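Local coordinates for protein flavin-dependent monooxygenase, oxygenase subunit HsaA (PDB 3AFF) that acts as the oxygenase component of a flavin-dependent monooxygenase in cholesterol catabolism, probably ortho-hydroxylating the phenolic secosteroid 3-HSA to the catechol 3,4-DHSA, at residues 47-52 / 66-71; 15-20 / 72-77. All coordinates share one frame; numbering follows the deposited sequence.

Contact 1: 47-52 / 66-71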
ATOM      1  N   VAL A  47     -33.295 -10.862  44.618  1.00 30.50           N
ATOM      2  CA  VAL A  47     -33.797 -11.115  43.233  1.00 29.46           C
ATOM      3  C   VAL A  47     -33.137 -12.351  42.618  1.00 29.12           C
ATOM      4  O   VAL A  47     -33.495 -12.797  41.509  1.00 30.14           O
ATOM      5  CB  VAL A  47     -33.587  -9.910  42.261  1.00 29.97           C
ATOM      6  CG1 VAL A  47     -34.269  -8.646  42.819  1.00 31.23           C
ATOM      7  CG2 VAL A  47     -32.044  -9.691  41.937  1.00 28.23           C
ATOM      8  N   GLY A  48     -32.156 -12.912  43.326  1.00 27.71           N
ATOM      9  CA  GLY A  48     -31.576 -14.170  42.894  1.00 25.44           C
ATOM     10  C   GLY A  48     -30.289 -14.045  42.071  1.00 23.15           C
ATOM     11  O   GLY A  48     -29.868 -15.011  41.453  1.00 22.85           O
ATOM     12  N   PHE A  49     -29.660 -12.874  42.081  1.00 23.88           N
ATOM     13  CA  PHE A  49     -28.448 -12.632  41.240  1.00 23.64           C
ATOM     14  C   PHE A  49     -27.318 -13.626  41.514  1.00 22.98           C
ATOM     15  O   PHE A  49     -26.732 -14.191  40.583  1.00 23.28           O
ATOM     16  CB  PHE A  49     -27.921 -11.197  41.375  1.00 23.51           C
ATOM     17  CG  PHE A  49     -26.566 -11.007  40.738  1.00 24.43           C
ATOM     18  CD1 PHE A  49     -26.463 -10.793  39.353  1.00 23.77           C
ATOM     19  CD2 PHE A  49     -25.368 -11.166  41.503  1.00 19.62           C
ATOM     20  CE1 PHE A  49     -25.175 -10.649  38.739  1.00 22.07           C
ATOM     21  CE2 PHE A  49     -24.116 -11.060  40.873  1.00 20.99           C
ATOM     22  CZ  PHE A  49     -24.025 -10.785  39.487  1.00 20.10           C
ATOM     23  N   PHE A  50     -27.008 -13.848  42.803  1.00 22.63           N
ATOM     24  CA  PHE A  50     -25.907 -14.779  43.172  1.00 21.70           C
ATOM     25  C   PHE A  50     -26.179 -16.233  42.846  1.00 21.23           C
ATOM     26  O   PHE A  50     -25.226 -17.041  42.683  1.00 21.28           O
ATOM     27  CB  PHE A  50     -25.488 -14.611  44.630  1.00 22.42           C
ATOM     28  CG  PHE A  50     -25.018 -13.241  44.937  1.00 23.29           C
ATOM     29  CD1 PHE A  50     -23.783 -12.778  44.433  1.00 22.43           C
ATOM     30  CD2 PHE A  50     -25.814 -12.388  45.642  1.00 21.50           C
ATOM     31  CE1 PHE A  50     -23.327 -11.467  44.703  1.00 19.61           C
ATOM     32  CE2 PHE A  50     -25.383 -11.086  45.917  1.00 23.42           C
ATOM     33  CZ  PHE A  50     -24.146 -10.624  45.448  1.00 21.92           C
ATOM     34  N   THR A  51     -27.454 -16.578  42.652  1.00 20.70           N
ATOM     35  CA  THR A  51     -27.796 -17.943  42.222  1.00 20.54           C
ATOM     36  C   THR A  51     -27.522 -18.288  40.764  1.00 19.62           C
ATOM     37  O   THR A  51     -27.549 -19.481  40.390  1.00 17.11           O
ATOM     38  CB  THR A  51     -29.293 -18.320  42.509  1.00 22.21           C
ATOM     39  OG1 THR A  51     -30.155 -17.611  41.588  1.00 20.92           O
ATOM     40  CG2 THR A  51     -29.655 -17.965  43.962  1.00 23.40           C
ATOM     41  N   LEU A  52     -27.239 -17.272  39.936  1.00 19.89           N
ATOM     42  CA  LEU A  52     -27.253 -17.425  38.486  1.00 18.87           C
ATOM     43  C   LEU A  52     -26.363 -18.530  37.987  1.00 17.67           C
ATOM     44  O   LEU A  52     -26.777 -19.364  37.179  1.00 17.78           O
ATOM     45  CB  LEU A  52     -26.845 -16.107  37.794  1.00 19.23           C
ATOM     46  CG  LEU A  52     -27.969 -15.070  37.632  1.00 21.96           C
ATOM     47  CD1 LEU A  52     -27.456 -13.656  37.321  1.00 19.51           C
ATOM     48  CD2 LEU A  52     -29.104 -15.543  36.638  1.00 19.34           C
ATOM     49  N   ALA A  66     -23.592 -16.342  29.157  1.00 20.51           N
ATOM     50  CA  ALA A  66     -23.820 -15.050  28.522  1.00 19.79           C
ATOM     51  C   ALA A  66     -24.867 -14.200  29.234  1.00 20.25           C
ATOM     52  O   ALA A  66     -24.780 -12.953  29.286  1.00 20.94           O
ATOM     53  CB  ALA A  66     -24.129 -15.252  27.047  1.00 20.71           C
ATOM     54  N   LEU A  67     -25.864 -14.859  29.848  1.00 21.44           N
ATOM     55  CA  LEU A  67     -26.828 -14.123  30.633  1.00 20.23           C
ATOM     56  C   LEU A  67     -26.261 -13.573  31.905  1.00 19.98           C
ATOM     57  O   LEU A  67     -26.667 -12.484  32.354  1.00 20.36           O
ATOM     58  CB  LEU A  67     -28.023 -15.010  30.998  1.00 21.72           C
ATOM     59  CG  LEU A  67     -28.830 -15.417  29.766  1.00 23.46           C
ATOM     60  CD1 LEU A  67     -29.950 -16.315  30.227  1.00 29.35           C
ATOM     61  CD2 LEU A  67     -29.386 -14.168  28.980  1.00 26.14           C
ATOM     62  N   PHE A  68     -25.409 -14.344  32.570  1.00 19.48           N
ATOM     63  CA  PHE A  68     -24.716 -13.816  33.734  1.00 20.09           C
ATOM     64  C   PHE A  68     -23.901 -12.567  33.388  1.00 18.83           C
ATOM     65  O   PHE A  68     -23.979 -11.584  34.102  1.00 20.87           O
ATOM     66  CB  PHE A  68     -23.775 -14.872  34.366  1.00 20.06           C
ATOM     67  CG  PHE A  68     -22.994 -14.319  35.535  1.00 23.28           C
ATOM     68  CD1 PHE A  68     -23.569 -14.272  36.813  1.00 22.81           C
ATOM     69  CD2 PHE A  68     -21.694 -13.822  35.350  1.00 22.06           C
ATOM     70  CE1 PHE A  68     -22.862 -13.763  37.876  1.00 22.54           C
ATOM     71  CE2 PHE A  68     -20.994 -13.281  36.423  1.00 22.09           C
ATOM     72  CZ  PHE A  68     -21.572 -13.273  37.668  1.00 23.17           C
ATOM     73  N   PHE A  69     -23.110 -12.594  32.314  1.00 19.18           N
ATOM     74  CA  PHE A  69     -22.323 -11.375  31.942  1.00 19.11           C
ATOM     75  C   PHE A  69     -23.153 -10.144  31.541  1.00 19.75           C
ATOM     76  O   PHE A  69     -22.818  -9.009  31.917  1.00 20.56           O
ATOM     77  CB  PHE A  69     -21.184 -11.703  30.950  1.00 19.08           C
ATOM     78  CG  PHE A  69     -20.178 -12.659  31.520  1.00 16.46           C
ATOM     79  CD1 PHE A  69     -19.492 -12.343  32.696  1.00 15.80           C
ATOM     80  CD2 PHE A  69     -19.932 -13.904  30.916  1.00 18.69           C
ATOM     81  CE1 PHE A  69     -18.550 -13.259  33.253  1.00 15.12           C
ATOM     82  CE2 PHE A  69     -19.002 -14.812  31.441  1.00 16.33           C
ATOM     83  CZ  PHE A  69     -18.303 -14.514  32.617  1.00 16.37           C
ATOM     84  N   GLU A  70     -24.297 -10.383  30.874  1.00 21.81           N
ATOM     85  CA  GLU A  70     -25.271  -9.333  30.565  1.00 21.21           C
ATOM     86  C   GLU A  70     -25.814  -8.623  31.797  1.00 21.33           C
ATOM     87  O   GLU A  70     -25.886  -7.402  31.852  1.00 21.03           O
ATOM     88  CB  GLU A  70     -26.451  -9.932  29.720  1.00 21.97           C
ATOM     89  CG  GLU A  70     -27.661  -9.026  29.602  1.00 20.93           C
ATOM     90  CD  GLU A  70     -27.357  -7.749  28.791  1.00 27.99           C
ATOM     91  OE1 GLU A  70     -28.113  -6.723  28.981  1.00 27.73           O
ATOM     92  OE2 GLU A  70     -26.332  -7.778  28.018  1.00 24.36           O
ATOM     93  N   ALA A  71     -26.224  -9.417  32.790  1.00 21.87           N
ATOM     94  CA  ALA A  71     -26.509  -8.922  34.121  1.00 20.80           C
ATOM     95  C   ALA A  71     -25.461  -7.988  34.719  1.00 19.95           C
ATOM     96  O   ALA A  71     -25.808  -6.912  35.272  1.00 21.49           O
ATOM     97  CB  ALA A  71     -26.763 -10.167  35.074  1.00 21.12           C
TER
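Phe49 and Phe68 meet through the far ends of their rings, with CZ of Phe49 3.6 Å from CE1 of Phe68. The ring centroids lie 5.4 Å apart and the planes are inclined by 31°, an oblique pairing that is neither a stack nor an edge-to-face contact. The two side chains cross at about a right angle. Both start out in the same way, with CG opposite the backbone N across the first torsion (chi1 170° in Phe49), and this carries each ring out from its own backbone toward the other segment. Beyond the ring pair, CE1 of Phe49 touches CB of Ala71 at 4.0 Å, the methyl lying at the ring's edge and near its plane. Leu52 points toward helix 65-76 and meets the edge of Phe68: Leu52 CB lies 3.9 Å from Phe68 CD1, in the plane of that ring. Leu52 CD1 touches the same ring atom and comes 4.2 Å from Ala71 CB. The segment 47-52 follows helix 38-47 in the N-terminal domain of the acyl-CoA dehydrogenase fold. Gly48, with positive phi, closes that helix in a Schellman motif, and the chain then takes helical backbone angles through 49-52, without the regular bonding of a helix, which brings Phe49 and Leu52 onto the same partner. Here Thr51 OG1 donates to Gly48 O over 2.6 Å, in the carbonyl plane and on a lone pair, at a C=O...donor angle of 136°. Phe49 also lays CD2 over one face of the Phe50 ring, 3.7 Å above its plane, toward the rim. On the helix 9-33 side, Leu13 packs on Ala71.

Contact 2: 15-20 / 72-77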
ATOM      1  N   ALA A  15     -35.726  -8.675  36.893  1.00 29.74           N
ATOM      2  CA  ALA A  15     -35.688  -8.096  38.229  1.00 29.74           C
ATOM      3  C   ALA A  15     -34.476  -7.200  38.534  1.00 30.20           C
ATOM      4  O   ALA A  15     -34.562  -6.267  39.320  1.00 29.47           O
ATOM      5  CB  ALA A  15     -35.809  -9.216  39.268  1.00 29.13           C
ATOM      6  N   ILE A  16     -33.338  -7.512  37.941  1.00 31.58           N
ATOM      7  CA  ILE A  16     -32.162  -6.622  37.972  1.00 32.25           C
ATOM      8  C   ILE A  16     -32.480  -5.272  37.292  1.00 33.26           C
ATOM      9  O   ILE A  16     -32.149  -4.194  37.804  1.00 31.78           O
ATOM     10  CB  ILE A  16     -30.914  -7.359  37.350  1.00 32.08           C
ATOM     11  CG1 ILE A  16     -30.332  -8.324  38.410  1.00 32.13           C
ATOM     12  CG2 ILE A  16     -29.866  -6.369  36.914  1.00 32.03           C
ATOM     13  CD1 ILE A  16     -29.543  -9.487  37.862  1.00 31.76           C
ATOM     14  N   ASP A  17     -33.171  -5.337  36.166  1.00 34.76           N
ATOM     15  CA  ASP A  17     -33.670  -4.136  35.553  1.00 37.50           C
ATOM     16  C   ASP A  17     -34.463  -3.245  36.517  1.00 37.89           C
ATOM     17  O   ASP A  17     -34.239  -2.038  36.580  1.00 37.70           O
ATOM     18  CB  ASP A  17     -34.518  -4.521  34.366  1.00 38.23           C
ATOM     19  CG  ASP A  17     -33.747  -4.478  33.074  1.00 44.58           C
ATOM     20  OD1 ASP A  17     -32.484  -4.292  33.093  1.00 49.57           O
ATOM     21  OD2 ASP A  17     -34.411  -4.611  32.020  1.00 50.48           O
ATOM     22  N   ASN A  18     -35.366  -3.832  37.306  1.00 38.67           N
ATOM     23  CA  ASN A  18     -36.091  -3.047  38.292  1.00 39.11           C
ATOM     24  C   ASN A  18     -35.214  -2.418  39.362  1.00 38.70           C
ATOM     25  O   ASN A  18     -35.591  -1.386  39.954  1.00 37.79           O
ATOM     26  CB  ASN A  18     -37.210  -3.853  38.910  1.00 40.69           C
ATOM     27  CG  ASN A  18     -38.355  -4.034  37.954  1.00 43.80           C
ATOM     28  OD1 ASN A  18     -38.826  -5.166  37.699  1.00 48.06           O
ATOM     29  ND2 ASN A  18     -38.788  -2.923  37.368  1.00 46.48           N
ATOM     30  N   LEU A  19     -34.045  -3.029  39.595  1.00 36.78           N
ATOM     31  CA  LEU A  19     -33.086  -2.522  40.544  1.00 36.19           C
ATOM     32  C   LEU A  19     -32.249  -1.321  40.041  1.00 35.49           C
ATOM     33  O   LEU A  19     -31.695  -0.582  40.844  1.00 35.78           O
ATOM     34  CB  LEU A  19     -32.141  -3.651  40.944  1.00 36.57           C
ATOM     35  CG  LEU A  19     -32.571  -4.806  41.853  1.00 36.20           C
ATOM     36  CD1 LEU A  19     -31.302  -5.486  42.381  1.00 34.09           C
ATOM     37  CD2 LEU A  19     -33.405  -4.328  43.008  1.00 35.05           C
ATOM     38  N   LEU A  20     -32.137  -1.123  38.733  1.00 34.74           N
ATOM     39  CA  LEU A  20     -31.139  -0.178  38.237  1.00 35.13           C
ATOM     40  C   LEU A  20     -31.322   1.261  38.698  1.00 36.77           C
ATOM     41  O   LEU A  20     -30.345   1.902  39.127  1.00 36.44           O
ATOM     42  CB  LEU A  20     -30.922  -0.284  36.710  1.00 34.71           C
ATOM     43  CG  LEU A  20     -30.458  -1.632  36.126  1.00 33.55           C
ATOM     44  CD1 LEU A  20     -30.140  -1.477  34.673  1.00 34.67           C
ATOM     45  CD2 LEU A  20     -29.254  -2.240  36.849  1.00 30.34           C
ATOM     46  N   THR A  72     -24.183  -8.373  34.658  1.00 19.42           N
ATOM     47  CA  THR A  72     -23.127  -7.491  35.169  1.00 19.48           C
ATOM     48  C   THR A  72     -22.936  -6.216  34.340  1.00 19.76           C
ATOM     49  O   THR A  72     -22.541  -5.167  34.868  1.00 19.92           O
ATOM     50  CB  THR A  72     -21.752  -8.238  35.280  1.00 19.16           C
ATOM     51  OG1 THR A  72     -21.206  -8.472  33.977  1.00 19.43           O
ATOM     52  CG2 THR A  72     -21.956  -9.613  36.004  1.00 18.21           C
ATOM     53  N   ARG A  73     -23.125  -6.339  33.025  1.00 21.09           N
ATOM     54  CA  ARG A  73     -23.058  -5.180  32.094  1.00 20.82           C
ATOM     55  C   ARG A  73     -24.108  -4.131  32.489  1.00 21.92           C
ATOM     56  O   ARG A  73     -23.787  -2.941  32.650  1.00 21.96           O
ATOM     57  CB  ARG A  73     -23.267  -5.648  30.630  1.00 20.56           C
ATOM     58  CG  ARG A  73     -22.946  -4.508  29.566  1.00 19.93           C
ATOM     59  CD  ARG A  73     -23.571  -4.755  28.172  1.00 21.97           C
ATOM     60  NE  ARG A  73     -25.027  -4.909  28.225  1.00 20.96           N
ATOM     61  CZ  ARG A  73     -25.873  -3.880  28.372  1.00 25.83           C
ATOM     62  NH1 ARG A  73     -25.446  -2.645  28.409  1.00 22.11           N
ATOM     63  NH2 ARG A  73     -27.176  -4.080  28.436  1.00 26.25           N
ATOM     64  N   ARG A  74     -25.350  -4.574  32.687  1.00 22.35           N
ATOM     65  CA  ARG A  74     -26.442  -3.691  33.181  1.00 22.66           C
ATOM     66  C   ARG A  74     -26.133  -3.031  34.500  1.00 23.02           C
ATOM     67  O   ARG A  74     -26.234  -1.787  34.635  1.00 24.20           O
ATOM     68  CB  ARG A  74     -27.777  -4.447  33.332  1.00 23.23           C
ATOM     69  CG  ARG A  74     -28.190  -5.180  32.111  1.00 22.86           C
ATOM     70  CD  ARG A  74     -29.638  -5.797  32.245  1.00 23.49           C
ATOM     71  NE  ARG A  74     -29.956  -6.559  31.041  1.00 26.28           N
ATOM     72  CZ  ARG A  74     -31.121  -7.169  30.794  1.00 27.37           C
ATOM     73  NH1 ARG A  74     -32.126  -7.107  31.655  1.00 25.68           N
ATOM     74  NH2 ARG A  74     -31.247  -7.865  29.682  1.00 27.07           N
ATOM     75  N   LEU A  75     -25.733  -3.821  35.492  1.00 21.08           N
ATOM     76  CA  LEU A  75     -25.309  -3.249  36.753  1.00 21.54           C
ATOM     77  C   LEU A  75     -24.225  -2.227  36.626  1.00 20.92           C
ATOM     78  O   LEU A  75     -24.249  -1.205  37.307  1.00 21.87           O
ATOM     79  CB  LEU A  75     -24.855  -4.340  37.758  1.00 19.78           C
ATOM     80  CG  LEU A  75     -25.991  -5.273  38.212  1.00 24.42           C
ATOM     81  CD1 LEU A  75     -25.493  -6.648  38.889  1.00 23.63           C
ATOM     82  CD2 LEU A  75     -26.982  -4.513  39.072  1.00 22.72           C
ATOM     83  N   ALA A  76     -23.204  -2.531  35.828  1.00 21.37           N
ATOM     84  CA  ALA A  76     -22.075  -1.616  35.749  1.00 21.05           C
ATOM     85  C   ALA A  76     -22.448  -0.363  34.948  1.00 21.46           C
ATOM     86  O   ALA A  76     -21.761   0.647  35.064  1.00 22.06           O
ATOM     87  CB  ALA A  76     -20.860  -2.261  35.179  1.00 19.45           C
ATOM     88  N   SER A  77     -23.516  -0.426  34.165  1.00 22.19           N
ATOM     89  CA  SER A  77     -23.943   0.723  33.367  1.00 24.14           C
ATOM     90  C   SER A  77     -24.561   1.815  34.241  1.00 25.43           C
ATOM     91  O   SER A  77     -24.747   2.943  33.781  1.00 26.53           O
ATOM     92  CB  SER A  77     -24.902   0.267  32.250  1.00 23.92           C
ATOM     93  OG  SER A  77     -26.193  -0.068  32.775  1.00 22.98           O
TER
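Arg74 reaches from helix 65-76 across to Leu20 and Asp17 of helix 9-33. Its CB lies 4.0 Å from Leu20 CD1, while its carbonyl O is 3.8 Å from the other methyl, Leu20 CD2. CG is set opposite the carbonyl carbon (chi1 -53°), and from there the chain runs extended to NE. Along that line CD passes 3.3 Å from Asp17 OD1. NE turns to its own helix and makes a salt bridge with Glu70 OE1, while NH1 at the tip makes another with Asp17 OD1 at 3.2 Å. The carboxylate and guanidinium planes are 29° apart, and OD1 approaches the guanidinium obliquely. Two acidic groups thus share this one cation, which probably helps to fix how its head is turned. On the more buried side, Leu75 CD2 meets Leu20 CD2 at 3.9 Å and Ile16 CG2 at 4.1 Å, an apolar layer. The two helix segments run almost parallel, their axes 10.0 Å apart and 7° from alignment. Leu75 further packs on Leu44 of helix 38-47 and Ser86 of helix 80-96, while Thr72 and Ala76 of helix 65-76 lie against helix 233-259.

Helix 65-76 supplies one segment to each contact, residues 66-71 to contact 1 and 72-77 to contact 2, and the two centres are about 10 Å apart. Along the chain the order is 15-20, 47-52, 66-71, 72-77, so the sequence span of contact 1 falls within that of contact 2. They join directly where Ile16 CD1 packs 3.7 Å from Phe49 CD1, and Leu75 CD1 also meets Phe49 CE1. They tie helix 9-33, the turn after helix 38-47 and helix 65-76 together in the N-terminal helical domain, with Phe49, Ile16 and Leu75 as the shared apolar part. The side chains of Phe49 and Leu75 lie about 10 and 9 Å from that of Trp84, a probable FMN-binding residue.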